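LIM domain only protein 7 (Homo sapiens, PDB 2EAQ) probably binds partner proteins through its PDZ domain, a module that in general recognises the C-terminal tails of its targets. Local coordinates at residues A[9-15]-A[76-81]; A[44-48]-A[83-87]. All coordinates share one frame; numbering follows the deposited sequence.

Interaction 1 of 2, residues A[9-15]-A[76-81]; sequences INQTPGK and QETGHL. With NI (nickel (II) ion), chain B.
Asn10 and His80 face each other as a non-hydrogen-bonded antiparallel pair in the sheet of this PDZ domain, where the first strand, 2-10, runs beside the last, 80-88. In each residue CG lies anti to the carbonyl carbon, with chi1 of His80 at -55°, and the two polar ends meet on the face of the sheet that carries both. The imidazole offers its edge: His80 ND1 donates to Asn10 OD1 at 2.9 Å, almost straight at 176°, and the oxygen sits in the ring plane. The amide itself is turned steeply, its plane 69° from the ring, yet the donor still arrives in the carbonyl plane. With ND1 bound to Asn10, NE2 is the ring nitrogen that takes a nickel ion.

On the opposite face Ile9 CB and Leu81 CB lie 4.2 Å apart, and Phe19, which both side chains touch, helps to bury them. Two backbone hydrogen bonds join this pair, N of each residue to O of the other.

Beyond the strands, 11-15 folds over the end of helix 65-78. Gly79 leaves the helix with positive phi and lies so close under the chain that a CB there would collide with Gln11 O. Its own carbonyl receives Gln11 N at 2.8 Å, on a lone pair. Pro13 sets its ring over the last helical carbonyls, CG 3.4 Å from Thr78 O, while Gly14 N, in the type II turn from Thr12 to Lys15, makes a weak bond to Glu77 O. Gln11 and Gln76 bring nearly parallel amides together, both close to Asp18. Thr78 OG1 accepts from His80 N in an ST turn, and the nickel is held by His80 NE2 at 2.2 Å together with two waters.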
ATOM      1  N   ILE A   9      -2.510  -8.269  -0.626  1.00  5.34           N
ATOM      2  CA  ILE A   9      -1.289  -8.594   0.164  1.00  6.78           C
ATOM      3  C   ILE A   9      -1.808  -9.126   1.494  1.00  6.27           C
ATOM      4  O   ILE A   9      -2.755  -8.579   2.054  1.00  6.02           O
ATOM      5  CB  ILE A   9      -0.361  -7.338   0.376  1.00  5.76           C
ATOM      6  CG1 ILE A   9      -0.244  -6.602  -0.964  1.00  6.10           C
ATOM      7  CG2 ILE A   9       0.988  -7.792   0.913  1.00  7.22           C
ATOM      8  CD1 ILE A   9       0.668  -5.384  -0.907  1.00  9.39           C
ATOM      9  N   ASN A  10      -1.216 -10.200   1.995  1.00  4.83           N
ATOM     10  CA  ASN A  10      -1.706 -10.846   3.235  1.00  5.37           C
ATOM     11  C   ASN A  10      -0.590 -11.361   4.076  1.00  6.24           C
ATOM     12  O   ASN A  10       0.395 -11.873   3.526  1.00  9.27           O
ATOM     13  CB  ASN A  10      -2.604 -12.043   2.893  1.00  5.54           C
ATOM     14  CG  ASN A  10      -3.793 -11.643   2.063  1.00  5.07           C
ATOM     15  OD1 ASN A  10      -4.817 -11.215   2.588  1.00  6.01           O
ATOM     16  ND2 ASN A  10      -3.661 -11.739   0.754  1.00  5.90           N
ATOM     17  N   GLN A  11      -0.694 -11.216   5.403  1.00  5.71           N
ATOM     18  CA  GLN A  11       0.305 -11.797   6.301  1.00  7.18           C
ATOM     19  C   GLN A  11      -0.388 -12.099   7.615  1.00  6.63           C
ATOM     20  O   GLN A  11      -1.578 -11.832   7.751  1.00  5.72           O
ATOM     21  CB  GLN A  11       1.529 -10.857   6.449  1.00  7.33           C
ATOM     22  CG  GLN A  11       1.196  -9.535   7.126  1.00  7.40           C
ATOM     23  CD  GLN A  11       2.359  -8.645   7.308  1.00  7.49           C
ATOM     24  OE1 GLN A  11       2.354  -7.852   8.275  1.00 12.31           O
ATOM     25  NE2 GLN A  11       3.332  -8.761   6.507  1.00  7.14           N
ATOM     26  N   THR A  12       0.328 -12.708   8.545  1.00  7.23           N
ATOM     27  CA  THR A  12      -0.323 -13.085   9.812  1.00  6.06           C
ATOM     28  C   THR A  12      -0.897 -11.898  10.541  1.00  8.46           C
ATOM     29  O   THR A  12      -0.239 -10.858  10.630  1.00  7.58           O
ATOM     30  CB  THR A  12       0.705 -13.710  10.699  1.00  7.80           C
ATOM     31  OG1 THR A  12       1.296 -14.789   9.972  1.00  7.93           O
ATOM     32  CG2 THR A  12       0.034 -14.353  11.914  1.00 12.19           C
ATOM     33  N   PRO A  13      -2.110 -12.015  11.042  1.00  9.14           N
ATOM     34  CA  PRO A  13      -2.695 -10.878  11.780  1.00  9.39           C
ATOM     35  C   PRO A  13      -1.833 -10.563  13.004  1.00 13.17           C
ATOM     36  O   PRO A  13      -1.330 -11.490  13.679  1.00 12.96           O
ATOM     37  CB  PRO A  13      -4.069 -11.410  12.234  1.00  8.84           C
ATOM     38  CG  PRO A  13      -4.423 -12.482  11.158  1.00 10.54           C
ATOM     39  CD  PRO A  13      -3.067 -13.120  10.841  1.00  6.49           C
ATOM     40  N   GLY A  14      -1.662  -9.254  13.238  1.00 14.85           N
ATOM     41  CA  GLY A  14      -0.871  -8.767  14.359  1.00 15.09           C
ATOM     42  C   GLY A  14       0.621  -9.064  14.306  1.00 14.57           C
ATOM     43  O   GLY A  14       1.251  -9.105  15.373  1.00 17.65           O
ATOM     44  N   LYS A  15       1.173  -9.308  13.120  1.00 15.30           N
ATOM     45  CA  LYS A  15       2.603  -9.590  12.938  1.00 15.26           C
ATOM     46  C   LYS A  15       3.408  -8.417  13.325  1.00 14.86           C
ATOM     47  O   LYS A  15       2.964  -7.257  13.164  1.00 15.80           O
ATOM     48  CB  LYS A  15       2.878  -9.932  11.453  1.00 14.49           C
ATOM     49  CG  LYS A  15       4.099 -10.827  11.168  1.00 12.42           C
ATOM     50  CD  LYS A  15       4.254 -11.013   9.629  1.00 10.98           C
ATOM     51  CE  LYS A  15       5.426 -11.957   9.324  1.00  9.37           C
ATOM     52  NZ  LYS A  15       5.459 -12.227   7.865  1.00 11.35           N
ATOM     53  N   GLN A  76      -2.110  -3.599   9.336  1.00 11.09           N
ATOM     54  CA  GLN A  76      -1.055  -4.403   9.960  1.00 12.29           C
ATOM     55  C   GLN A  76      -1.678  -5.271  11.026  1.00 12.75           C
ATOM     56  O   GLN A  76      -1.251  -6.403  11.257  1.00 14.75           O
ATOM     57  CB  GLN A  76      -0.011  -3.542  10.636  1.00 17.52           C
ATOM     58  CG  GLN A  76       1.157  -4.385  10.991  1.00 23.24           C
ATOM     59  CD  GLN A  76       2.320  -3.853  10.284  1.00 26.99           C
ATOM     60  OE1 GLN A  76       3.070  -3.069  10.832  1.00 30.04           O
ATOM     61  NE2 GLN A  76       2.447  -4.200   9.026  1.00 29.98           N
ATOM     62  N   GLU A  77      -2.670  -4.747  11.721  1.00 11.50           N
ATOM     63  CA  GLU A  77      -3.341  -5.542  12.727  1.00 12.72           C
ATOM     64  C   GLU A  77      -4.120  -6.707  12.118  1.00 11.46           C
ATOM     65  O   GLU A  77      -4.035  -7.844  12.611  1.00 13.72           O
ATOM     66  CB  GLU A  77      -4.323  -4.696  13.560  1.00 15.61           C
ATOM     67  CG  GLU A  77      -4.704  -5.504  14.785  1.00 19.21           C
ATOM     68  CD  GLU A  77      -5.183  -4.692  16.005  1.00 25.98           C
ATOM     69  OE1 GLU A  77      -5.807  -5.321  16.899  1.00 26.96           O
ATOM     70  OE2 GLU A  77      -4.930  -3.466  16.058  1.00 24.64           O
ATOM     71  N   THR A  78      -4.834  -6.511  11.009  1.00  7.97           N
ATOM     72  CA  THR A  78      -5.668  -7.599  10.424  1.00  7.07           C
ATOM     73  C   THR A  78      -4.811  -8.527   9.530  1.00  6.69           C
ATOM     74  O   THR A  78      -5.204  -9.705   9.285  1.00  8.49           O
ATOM     75  CB  THR A  78      -6.800  -7.057   9.529  1.00  8.55           C
ATOM     76  OG1 THR A  78      -6.227  -6.412   8.385  1.00  8.10           O
ATOM     77  CG2 THR A  78      -7.664  -6.057  10.270  1.00  9.56           C
ATOM     78  N   GLY A  79      -3.703  -8.001   8.994  1.00  6.78           N
ATOM     79  CA  GLY A  79      -2.906  -8.784   8.065  1.00  7.65           C
ATOM     80  C   GLY A  79      -3.414  -8.783   6.642  1.00  8.50           C
ATOM     81  O   GLY A  79      -2.903  -9.536   5.792  1.00  6.95           O
ATOM     82  N   HIS A  80      -4.434  -7.997   6.350  1.00  6.58           N
ATOM     83  CA  HIS A  80      -4.993  -7.956   4.995  1.00  7.25           C
ATOM     84  C   HIS A  80      -4.916  -6.565   4.424  1.00  8.13           C
ATOM     85  O   HIS A  80      -5.323  -5.556   5.051  1.00  7.78           O
ATOM     86  CB  HIS A  80      -6.486  -8.368   4.967  1.00  7.53           C
ATOM     87  CG  HIS A  80      -6.781  -9.695   5.572  1.00  6.60           C
ATOM     88  ND1 HIS A  80      -6.303 -10.879   5.045  1.00  7.63           N
ATOM     89  CD2 HIS A  80      -7.492 -10.019   6.666  1.00  8.86           C
ATOM     90  CE1 HIS A  80      -6.690 -11.881   5.816  1.00 10.76           C
ATOM     91  NE2 HIS A  80      -7.407 -11.381   6.810  1.00  9.54           N
ATOM     92  N   LEU A  81      -4.338  -6.484   3.251  1.00  7.13           N
ATOM     93  CA  LEU A  81      -4.198  -5.214   2.595  1.00  8.87           C
ATOM     94  C   LEU A  81      -4.578  -5.353   1.122  1.00  9.67           C
ATOM     95  O   LEU A  81      -3.811  -5.918   0.357  1.00 12.37           O
ATOM     96  CB  LEU A  81      -2.741  -4.812   2.803  1.00 12.08           C
ATOM     97  CG  LEU A  81      -2.296  -3.439   2.416  1.00 13.45           C
ATOM     98  CD1 LEU A  81      -3.080  -2.352   3.148  1.00 11.98           C
ATOM     99  CD2 LEU A  81      -0.794  -3.393   2.763  1.00 12.62           C
TER
HETATM  100 NI    NI B2126      -8.412 -12.321   8.521  0.50  3.15          NI
HETATM  101  O   HOH W   1       0.027  -8.169   9.966  1.00 12.62           O
HETATM  102  O   HOH W   2      -7.393 -10.988   9.747  1.00 14.80           O
HETATM  103  O   HOH W   3     -10.052 -11.075   8.495  1.00 16.43           O

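Interaction 2 of 2, residues A[44-48]-A[83-87]; sequences SQLQV and MDVRR
Arg87 leaves its strand with CG anti to the backbone N, then bends at chi3 (-64°), which lays its guanidinium against Gln47, whose own chain runs extended beyond CG (chi2 180°). The two side chains cross at about a right angle, but their flat ends stack with planes only 4° apart: Gln47 CD lies over the centre of the guanidinium, 3.5 Å from Arg87 CZ. At the edge, Arg87 NH2 donates a long bond of 3.3 Å to Gln45 O, and a water links the same carbonyl to Arg87 NH1. The charge is met chiefly by Asp50, in a salt bridge to NE; Asp50 also accepts from Gln47 N. A leucine in place of Arg87 would probably leave Asp50 without its charged mate and the Gln47 amide free to turn.

Deeper in, Leu46 CD1 rests on Met83 CE at 3.6 Å and, less closely, on Val85 CG1, with Phe21 touching both Leu46 and Met83. Gln45, with positive phi, completes a Schellman motif after helix 40-43; from there the connection to strand 51-55 packs against the last strand, 80-88, of the PDZ fold.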
ATOM      1  N   SER A  44       3.316 -10.486  -3.592  1.00  3.94           N
ATOM      2  CA  SER A  44       2.076 -10.011  -4.254  1.00  3.65           C
ATOM      3  C   SER A  44       2.281  -9.192  -5.487  1.00  3.20           C
ATOM      4  O   SER A  44       1.331  -8.880  -6.194  1.00  5.12           O
ATOM      5  CB  SER A  44       1.269  -9.181  -3.273  1.00  5.42           C
ATOM      6  OG  SER A  44       0.739 -10.024  -2.230  1.00  6.03           O
ATOM      7  N   GLN A  45       3.534  -8.867  -5.766  1.00  4.25           N
ATOM      8  CA  GLN A  45       3.936  -8.130  -6.968  1.00  5.17           C
ATOM      9  C   GLN A  45       3.530  -6.679  -7.027  1.00  5.69           C
ATOM     10  O   GLN A  45       3.200  -6.126  -8.083  1.00  7.03           O
ATOM     11  CB  GLN A  45       3.660  -8.924  -8.278  1.00  6.63           C
ATOM     12  CG  GLN A  45       4.465 -10.259  -8.259  1.00  8.03           C
ATOM     13  CD  GLN A  45       4.401 -11.110  -9.468  1.00 11.60           C
ATOM     14  OE1 GLN A  45       4.631 -12.364  -9.377  1.00 12.09           O
ATOM     15  NE2 GLN A  45       4.139 -10.502 -10.593  1.00 12.00           N
ATOM     16  N   LEU A  46       3.577  -6.042  -5.833  1.00  5.70           N
ATOM     17  CA  LEU A  46       3.470  -4.569  -5.779  1.00  5.85           C
ATOM     18  C   LEU A  46       4.784  -4.060  -6.339  1.00  5.26           C
ATOM     19  O   LEU A  46       5.843  -4.680  -6.162  1.00  7.30           O
ATOM     20  CB  LEU A  46       3.321  -4.190  -4.310  1.00  5.45           C
ATOM     21  CG  LEU A  46       3.231  -2.685  -3.998  1.00  4.27           C
ATOM     22  CD1 LEU A  46       1.832  -2.148  -4.559  1.00  6.16           C
ATOM     23  CD2 LEU A  46       3.316  -2.431  -2.469  1.00  6.24           C
ATOM     24  N   GLN A  47       4.752  -2.934  -7.033  1.00  5.19           N
ATOM     25  CA  GLN A  47       5.997  -2.404  -7.626  1.00  7.11           C
ATOM     26  C   GLN A  47       6.307  -0.956  -7.255  1.00  5.39           C
ATOM     27  O   GLN A  47       5.393  -0.167  -7.038  1.00  6.66           O
ATOM     28  CB  GLN A  47       5.926  -2.502  -9.158  1.00  8.52           C
ATOM     29  CG  GLN A  47       5.866  -3.987  -9.589  1.00 10.54           C
ATOM     30  CD  GLN A  47       5.785  -4.208 -11.075  1.00 14.65           C
ATOM     31  OE1 GLN A  47       5.940  -3.310 -11.872  1.00 14.83           O
ATOM     32  NE2 GLN A  47       5.549  -5.485 -11.450  1.00 14.67           N
ATOM     33  N   VAL A  48       7.606  -0.667  -7.176  1.00  6.27           N
ATOM     34  CA  VAL A  48       8.070   0.711  -6.903  1.00  5.81           C
ATOM     35  C   VAL A  48       7.475   1.617  -7.962  1.00  6.56           C
ATOM     36  O   VAL A  48       7.345   1.219  -9.131  1.00  7.67           O
ATOM     37  CB  VAL A  48       9.587   0.757  -6.939  1.00  4.81           C
ATOM     38  CG1 VAL A  48      10.076   2.216  -6.871  1.00  6.70           C
ATOM     39  CG2 VAL A  48      10.150  -0.070  -5.804  1.00  7.21           C
ATOM     40  N   MET A  83      -4.979  -3.293  -2.034  1.00  7.17           N
ATOM     41  CA  MET A  83      -4.551  -1.966  -2.492  1.00  8.36           C
ATOM     42  C   MET A  83      -5.011  -1.610  -3.854  1.00  7.39           C
ATOM     43  O   MET A  83      -4.844  -2.433  -4.763  1.00  9.75           O
ATOM     44  CB  MET A  83      -3.023  -1.900  -2.495  1.00  8.91           C
ATOM     45  CG  MET A  83      -2.278  -2.416  -1.209  1.00 11.44           C
ATOM     46  SD  MET A  83      -0.431  -2.067  -1.219  1.00  8.90           S
ATOM     47  CE  MET A  83      -0.549  -0.627  -2.387  1.00  1.75           C
ATOM     48  N   ASP A  84      -5.611  -0.459  -4.027  1.00  6.40           N
ATOM     49  CA  ASP A  84      -5.947  -0.026  -5.389  1.00  6.91           C
ATOM     50  C   ASP A  84      -4.798   0.873  -5.809  1.00  7.08           C
ATOM     51  O   ASP A  84      -4.478   1.824  -5.070  1.00  7.33           O
ATOM     52  CB  ASP A  84      -7.259   0.744  -5.405  1.00  8.01           C
ATOM     53  CG  ASP A  84      -8.440  -0.142  -5.249  1.00 16.08           C
ATOM     54  OD1 ASP A  84      -8.248  -1.347  -5.294  1.00 18.42           O
ATOM     55  OD2 ASP A  84      -9.550   0.381  -5.112  1.00 21.36           O
ATOM     56  N   VAL A  85      -4.095   0.534  -6.871  1.00  6.63           N
ATOM     57  CA  VAL A  85      -2.982   1.301  -7.359  1.00  8.06           C
ATOM     58  C   VAL A  85      -3.130   1.658  -8.810  1.00  7.74           C
ATOM     59  O   VAL A  85      -3.938   1.090  -9.556  1.00  8.34           O
ATOM     60  CB  VAL A  85      -1.600   0.553  -7.141  1.00  9.75           C
ATOM     61  CG1 VAL A  85      -1.471   0.059  -5.695  1.00 10.03           C
ATOM     62  CG2 VAL A  85      -1.430  -0.581  -8.095  1.00 10.90           C
ATOM     63  N   ARG A  86      -2.342   2.624  -9.231  1.00  7.84           N
ATOM     64  CA  ARG A  86      -2.266   3.081 -10.628  1.00  7.79           C
ATOM     65  C   ARG A  86      -0.806   2.891 -10.999  1.00  8.42           C
ATOM     66  O   ARG A  86       0.108   3.462 -10.383  1.00  8.58           O
ATOM     67  CB  ARG A  86      -2.661   4.554 -10.705  1.00 10.55           C
ATOM     68  CG  ARG A  86      -2.633   5.128 -12.086  1.00 14.91           C
ATOM     69  CD  ARG A  86      -3.594   6.304 -12.171  1.00 19.65           C
ATOM     70  NE  ARG A  86      -4.739   6.033 -11.315  1.00 28.90           N
ATOM     71  CZ  ARG A  86      -5.990   6.406 -11.544  1.00 30.77           C
ATOM     72  NH1 ARG A  86      -6.294   7.084 -12.637  1.00 33.60           N
ATOM     73  NH2 ARG A  86      -6.937   6.118 -10.651  1.00 34.23           N
ATOM     74  N   ARG A  87      -0.563   2.117 -12.043  1.00  7.39           N
ATOM     75  CA  ARG A  87       0.766   1.790 -12.536  1.00  7.91           C
ATOM     76  C   ARG A  87       0.975   2.475 -13.858  1.00 12.26           C
ATOM     77  O   ARG A  87       0.181   2.289 -14.794  1.00 11.57           O
ATOM     78  CB  ARG A  87       0.898   0.275 -12.675  1.00  8.75           C
ATOM     79  CG  ARG A  87       2.304  -0.133 -13.138  1.00  8.91           C
ATOM     80  CD  ARG A  87       2.557  -1.622 -13.016  1.00  9.24           C
ATOM     81  NE  ARG A  87       2.520  -2.018 -11.604  1.00  9.42           N
ATOM     82  CZ  ARG A  87       2.385  -3.272 -11.158  1.00  8.89           C
ATOM     83  NH1 ARG A  87       2.253  -4.298 -12.030  1.00 11.34           N
ATOM     84  NH2 ARG A  87       2.383  -3.507  -9.846  1.00  7.69           N
TER
HETATM   85  O   HOH W   4       1.757  -6.647 -10.417  1.00 15.11           O

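How the interactions relate
Interactions 1 and 2 share strand 80-88, the first at its beginning and the second further along, with centres about 17 Å apart. They meet through Ile9: Ile9 CD1 lies 3.5 Å from Met83 SD and 4.3 Å from Leu46 CD2, an apolar link between the two contacts, while Ile9 CA packs 3.4 Å from Ser44 OG. In PDZ domains the peptide groove lies between the second strand, here 21-26, and the long helix, here 65-78. Interaction 1 adjoins one end of it through Phe19 and Asp18, in the loop that normally receives the ligand's carboxylate; interaction 2 reaches strand 21-26 through Phe21. His80 binds one nickel ion; a different nickel lies about 10 Å from the Gln47 side chain.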